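Local coordinates for protein acid phosphatase (Mycobacterium tuberculosis, PDB 2A6P) that hydrolyses a broad range of phosphate monoesters, including fructose 1,6-bisphosphate in gluconeogenesis, probably by way of a phosphohistidine intermediate, at residues L87-L99 / W111-V124. Sequence-based numbering, arbitrary orientation.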
loop_
_atom_site.group_PDB
_atom_site.type_symbol
_atom_site.label_atom_id
_atom_site.label_comp_id
_atom_site.label_asym_id
_atom_site.label_seq_id
_atom_site.Cartn_x
_atom_site.Cartn_y
_atom_site.Cartn_z
ATOM N N LEU A 87 -3.601 13.722 -19.222
ATOM C CA LEU A 87 -4.514 13.003 -18.340
ATOM C C LEU A 87 -3.784 12.579 -17.054
ATOM O O LEU A 87 -4.390 12.482 -15.978
ATOM C CB LEU A 87 -5.067 11.757 -19.042
ATOM C CG LEU A 87 -6.057 10.949 -18.196
ATOM C CD1 LEU A 87 -7.290 11.812 -17.952
ATOM C CD2 LEU A 87 -6.432 9.640 -18.897
ATOM N N LEU A 88 -2.485 12.324 -17.175
ATOM C CA LEU A 88 -1.692 11.896 -16.031
ATOM C C LEU A 88 -0.928 13.048 -15.372
ATOM O O LEU A 88 -0.074 12.815 -14.512
ATOM C CB LEU A 88 -0.693 10.809 -16.454
ATOM C CG LEU A 88 -1.208 9.526 -17.121
ATOM C CD1 LEU A 88 -0.070 8.504 -17.193
ATOM C CD2 LEU A 88 -2.364 8.944 -16.333
ATOM N N ALA A 89 -1.231 14.282 -15.772
ATOM C CA ALA A 89 -0.547 15.451 -15.224
ATOM C C ALA A 89 -0.806 15.600 -13.725
ATOM O O ALA A 89 -1.818 15.125 -13.207
ATOM C CB ALA A 89 -0.992 16.711 -15.969
ATOM N N GLU A 90 0.115 16.245 -13.015
ATOM C CA GLU A 90 -0.083 16.423 -11.582
ATOM C C GLU A 90 -1.273 17.331 -11.326
ATOM O O GLU A 90 -1.773 17.986 -12.237
ATOM C CB GLU A 90 1.165 17.029 -10.928
ATOM C CG GLU A 90 1.039 17.256 -9.419
ATOM C CD GLU A 90 0.639 15.996 -8.660
ATOM O OE1 GLU A 90 -0.501 15.503 -8.832
ATOM O OE2 GLU A 90 1.481 15.493 -7.891
ATOM N N TRP A 91 -1.728 17.347 -10.080
ATOM C CA TRP A 91 -2.837 18.192 -9.663
ATOM C C TRP A 91 -2.440 19.627 -10.005
ATOM O O TRP A 91 -1.337 20.042 -9.684
ATOM C CB TRP A 91 -3.018 18.068 -8.141
ATOM C CG TRP A 91 -4.341 18.524 -7.606
ATOM C CD1 TRP A 91 -4.957 19.721 -7.837
ATOM C CD2 TRP A 91 -5.207 17.789 -6.721
ATOM N NE1 TRP A 91 -6.150 19.776 -7.156
ATOM C CE2 TRP A 91 -6.330 18.606 -6.463
ATOM C CE3 TRP A 91 -5.141 16.518 -6.123
ATOM C CZ2 TRP A 91 -7.387 18.195 -5.630
ATOM C CZ3 TRP A 91 -6.195 16.106 -5.290
ATOM C CH2 TRP A 91 -7.301 16.946 -5.056
ATOM N N ASP A 92 -3.318 20.373 -10.672
ATOM C CA ASP A 92 -3.036 21.776 -11.003
ATOM C C ASP A 92 -3.135 22.574 -9.707
ATOM O O ASP A 92 -4.228 22.755 -9.177
ATOM C CB ASP A 92 -4.060 22.308 -11.999
ATOM C CG ASP A 92 -3.851 23.780 -12.320
ATOM O OD1 ASP A 92 -2.920 24.398 -11.753
ATOM O OD2 ASP A 92 -4.625 24.315 -13.136
ATOM N N TYR A 93 -2.004 23.055 -9.199
ATOM C CA TYR A 93 -1.996 23.786 -7.933
ATOM C C TYR A 93 -2.383 25.252 -7.974
ATOM O O TYR A 93 -2.440 25.900 -6.934
ATOM C CB TYR A 93 -0.631 23.639 -7.258
ATOM C CG TYR A 93 -0.285 22.196 -6.937
ATOM C CD1 TYR A 93 0.729 21.529 -7.626
ATOM C CD2 TYR A 93 -0.982 21.497 -5.944
ATOM C CE1 TYR A 93 1.050 20.199 -7.339
ATOM C CE2 TYR A 93 -0.677 20.167 -5.646
ATOM C CZ TYR A 93 0.340 19.523 -6.347
ATOM O OH TYR A 93 0.631 18.211 -6.051
ATOM N N GLY A 94 -2.658 25.776 -9.161
ATOM C CA GLY A 94 -3.042 27.174 -9.262
ATOM C C GLY A 94 -2.224 28.128 -8.402
ATOM O O GLY A 94 -1.002 28.180 -8.504
ATOM N N SER A 95 -2.899 28.867 -7.530
ATOM C CA SER A 95 -2.243 29.850 -6.670
ATOM C C SER A 95 -1.172 29.271 -5.745
ATOM O O SER A 95 -0.227 29.966 -5.368
ATOM C CB SER A 95 -3.292 30.566 -5.806
ATOM O OG SER A 95 -4.392 31.029 -6.574
ATOM N N TYR A 96 -1.325 28.004 -5.372
ATOM C CA TYR A 96 -0.391 27.356 -4.460
ATOM C C TYR A 96 0.884 26.802 -5.102
ATOM O O TYR A 96 1.789 26.324 -4.412
ATOM C CB TYR A 96 -1.126 26.252 -3.700
ATOM C CG TYR A 96 -2.192 26.755 -2.744
ATOM C CD1 TYR A 96 -3.058 25.863 -2.111
ATOM C CD2 TYR A 96 -2.321 28.113 -2.449
ATOM C CE1 TYR A 96 -4.023 26.300 -1.215
ATOM C CE2 TYR A 96 -3.294 28.567 -1.544
ATOM C CZ TYR A 96 -4.140 27.651 -0.932
ATOM O OH TYR A 96 -5.103 28.078 -0.037
ATOM N N GLU A 97 0.963 26.864 -6.419
ATOM C CA GLU A 97 2.148 26.389 -7.120
ATOM C C GLU A 97 3.403 26.929 -6.420
ATOM O O GLU A 97 3.514 28.120 -6.150
ATOM C CB GLU A 97 2.114 26.886 -8.568
ATOM C CG GLU A 97 3.279 26.445 -9.443
ATOM C CD GLU A 97 3.160 25.001 -9.873
ATOM O OE1 GLU A 97 2.024 24.480 -9.840
ATOM O OE2 GLU A 97 4.187 24.395 -10.256
ATOM N N GLY A 98 4.338 26.046 -6.104
ATOM C CA GLY A 98 5.563 26.485 -5.465
ATOM C C GLY A 98 5.541 26.528 -3.949
ATOM O O GLY A 98 6.599 26.558 -3.334
ATOM N N LEU A 99 4.355 26.527 -3.339
ATOM C CA LEU A 99 4.248 26.588 -1.875
ATOM C C LEU A 99 4.353 25.228 -1.198
ATOM O O LEU A 99 3.974 24.204 -1.767
ATOM C CB LEU A 99 2.915 27.231 -1.454
ATOM C CG LEU A 99 2.636 28.692 -1.817
ATOM C CD1 LEU A 99 1.264 29.079 -1.292
ATOM C CD2 LEU A 99 3.698 29.602 -1.205
ATOM N N TRP A 111 -5.629 22.837 5.739
ATOM C CA TRP A 111 -5.504 22.424 4.340
ATOM C C TRP A 111 -4.874 21.062 4.027
ATOM O O TRP A 111 -3.854 20.670 4.602
ATOM C CB TRP A 111 -4.727 23.476 3.550
ATOM C CG TRP A 111 -4.650 23.177 2.072
ATOM C CD1 TRP A 111 -5.569 23.517 1.109
ATOM C CD2 TRP A 111 -3.603 22.472 1.393
ATOM N NE1 TRP A 111 -5.152 23.067 -0.127
ATOM C CE2 TRP A 111 -3.952 22.421 0.022
ATOM C CE3 TRP A 111 -2.406 21.875 1.812
ATOM C CZ2 TRP A 111 -3.140 21.796 -0.934
ATOM C CZ3 TRP A 111 -1.600 21.255 0.862
ATOM C CH2 TRP A 111 -1.971 21.220 -0.498
ATOM N N LEU A 112 -5.513 20.357 3.097
ATOM C CA LEU A 112 -5.055 19.076 2.562
ATOM C C LEU A 112 -5.572 19.199 1.143
ATOM O O LEU A 112 -6.723 19.582 0.939
ATOM C CB LEU A 112 -5.728 17.872 3.220
ATOM C CG LEU A 112 -5.199 17.301 4.537
ATOM C CD1 LEU A 112 -6.070 16.106 4.915
ATOM C CD2 LEU A 112 -3.724 16.883 4.417
ATOM N N VAL A 113 -4.736 18.905 0.159
ATOM C CA VAL A 113 -5.189 19.031 -1.213
ATOM C C VAL A 113 -6.419 18.157 -1.430
ATOM O O VAL A 113 -7.328 18.517 -2.179
ATOM C CB VAL A 113 -4.064 18.644 -2.208
ATOM C CG1 VAL A 113 -3.657 17.186 -2.014
ATOM C CG2 VAL A 113 -4.525 18.906 -3.639
ATOM N N TRP A 114 -6.449 17.026 -0.731
ATOM C CA TRP A 114 -7.526 16.036 -0.835
ATOM C C TRP A 114 -8.928 16.492 -0.458
ATOM O O TRP A 114 -9.919 15.964 -0.977
ATOM C CB TRP A 114 -7.171 14.808 0.007
ATOM C CG TRP A 114 -5.835 14.315 -0.333
ATOM C CD1 TRP A 114 -4.677 14.515 0.366
ATOM C CD2 TRP A 114 -5.474 13.636 -1.537
ATOM N NE1 TRP A 114 -3.611 14.002 -0.340
ATOM C CE2 TRP A 114 -4.073 13.458 -1.512
ATOM C CE3 TRP A 114 -6.201 13.160 -2.639
ATOM C CZ2 TRP A 114 -3.380 12.827 -2.555
ATOM C CZ3 TRP A 114 -5.513 12.530 -3.673
ATOM C CH2 TRP A 114 -4.115 12.372 -3.624
ATOM N N THR A 115 -9.012 17.460 0.449
ATOM C CA THR A 115 -10.299 17.965 0.900
ATOM C C THR A 115 -10.580 19.406 0.436
ATOM O O THR A 115 -11.739 19.784 0.225
ATOM C CB THR A 115 -10.372 17.901 2.433
ATOM O OG1 THR A 115 -9.245 18.594 2.987
ATOM C CG2 THR A 115 -10.343 16.453 2.906
ATOM N N HIS A 116 -9.527 20.203 0.261
ATOM C CA HIS A 116 -9.706 21.597 -0.147
ATOM C C HIS A 116 -9.517 21.904 -1.629
ATOM O O HIS A 116 -10.281 22.676 -2.217
ATOM C CB HIS A 116 -8.759 22.505 0.638
ATOM C CG HIS A 116 -8.885 22.385 2.123
ATOM N ND1 HIS A 116 -8.685 23.454 2.970
ATOM C CD2 HIS A 116 -9.172 21.326 2.914
ATOM C CE1 HIS A 116 -8.848 23.058 4.220
ATOM N NE2 HIS A 116 -9.143 21.772 4.214
ATOM N N GLY A 117 -8.497 21.314 -2.238
ATOM C CA GLY A 117 -8.245 21.614 -3.632
ATOM C C GLY A 117 -7.338 22.838 -3.670
ATOM O O GLY A 117 -6.806 23.255 -2.630
ATOM N N CYS A 118 -7.172 23.436 -4.848
ATOM C CA CYS A 118 -6.295 24.593 -4.979
ATOM C C CYS A 118 -6.973 25.790 -5.638
ATOM O O CYS A 118 -7.625 25.656 -6.672
ATOM C CB CYS A 118 -5.053 24.208 -5.787
ATOM S SG CYS A 118 -4.193 22.739 -5.171
ATOM N N PRO A 119 -6.820 26.984 -5.042
ATOM C CA PRO A 119 -7.431 28.191 -5.606
ATOM C C PRO A 119 -6.785 28.583 -6.941
ATOM O O PRO A 119 -5.557 28.744 -7.029
ATOM C CB PRO A 119 -7.221 29.226 -4.504
ATOM C CG PRO A 119 -5.961 28.767 -3.837
ATOM C CD PRO A 119 -6.142 27.281 -3.764
ATOM N N ALA A 120 -7.623 28.716 -7.973
ATOM C CA ALA A 120 -7.185 29.067 -9.325
ATOM C C ALA A 120 -6.575 27.857 -10.028
ATOM O O ALA A 120 -5.875 28.008 -11.033
ATOM C CB ALA A 120 -6.164 30.217 -9.283
ATOM N N GLY A 121 -6.835 26.668 -9.484
ATOM C CA GLY A 121 -6.327 25.430 -10.054
ATOM C C GLY A 121 -7.424 24.377 -10.096
ATOM O O GLY A 121 -8.594 24.715 -10.270
ATOM N N GLU A 122 -7.062 23.103 -9.935
ATOM C CA GLU A 122 -8.056 22.031 -9.965
ATOM C C GLU A 122 -8.737 21.806 -8.629
ATOM O O GLU A 122 -8.105 21.863 -7.573
ATOM C CB GLU A 122 -7.437 20.702 -10.416
ATOM C CG GLU A 122 -7.084 20.636 -11.883
ATOM C CD GLU A 122 -6.581 19.270 -12.299
ATOM O OE1 GLU A 122 -7.401 18.444 -12.748
ATOM O OE2 GLU A 122 -5.368 19.019 -12.165
ATOM N N SER A 123 -10.039 21.559 -8.688
ATOM C CA SER A 123 -10.820 21.290 -7.492
ATOM C C SER A 123 -10.809 19.773 -7.316
ATOM O O SER A 123 -10.428 19.043 -8.236
ATOM C CB SER A 123 -12.257 21.743 -7.679
ATOM O OG SER A 123 -12.873 20.943 -8.667
ATOM N N VAL A 124 -11.240 19.309 -6.145
ATOM C CA VAL A 124 -11.286 17.876 -5.869
ATOM C C VAL A 124 -12.140 17.172 -6.934
ATOM O O VAL A 124 -11.736 16.151 -7.507
ATOM C CB VAL A 124 -11.867 17.613 -4.445
ATOM C CG1 VAL A 124 -12.010 16.113 -4.200
ATOM C CG2 VAL A 124 -10.961 18.249 -3.389
#
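Trp91 slots its indole into segment 111-124: NE1 donates almost straight (167°) to Glu122 O at 2.9 Å, the acceptor lying near the ring plane, while Val113 CG2 covers one face and the far edge makes a T-shaped contact with the face of Trp114. Glu122 O accepts a second bond, from Cys118 N, on the opposite face of its carbonyl plane. Next along, Asp92 N gives its hydrogen to the anti lone pair of Glu122 OE2 (2.9 Å) and Asp92 O receives Glu122 N (3.0 Å). In this histidine phosphatase fold the contact follows directly on Glu90, probably the proton donor and acceptor, whose carboxylate accepts from the backbone N atoms of His154 and Phe155 and lies about 3 Å from the His152 side chain at nearest atoms. At the other end Pro119 O takes both Ser95 N, nearly along the C=O axis, and Ser95 OG from above the carbonyl plane. In Tyr96, CG lies anti to the carbonyl carbon (chi1 -67°), which carries the ring across to Pro119 CD, under one face, and turns an edge to the face of Trp111, planes 84° apart. Behind these, Trp111 NE1 is held by Gly117 O at 3.0 Å, Arg130 forms a salt bridge with Glu122 OE1, and Glu108 bonds Tyr96 OH.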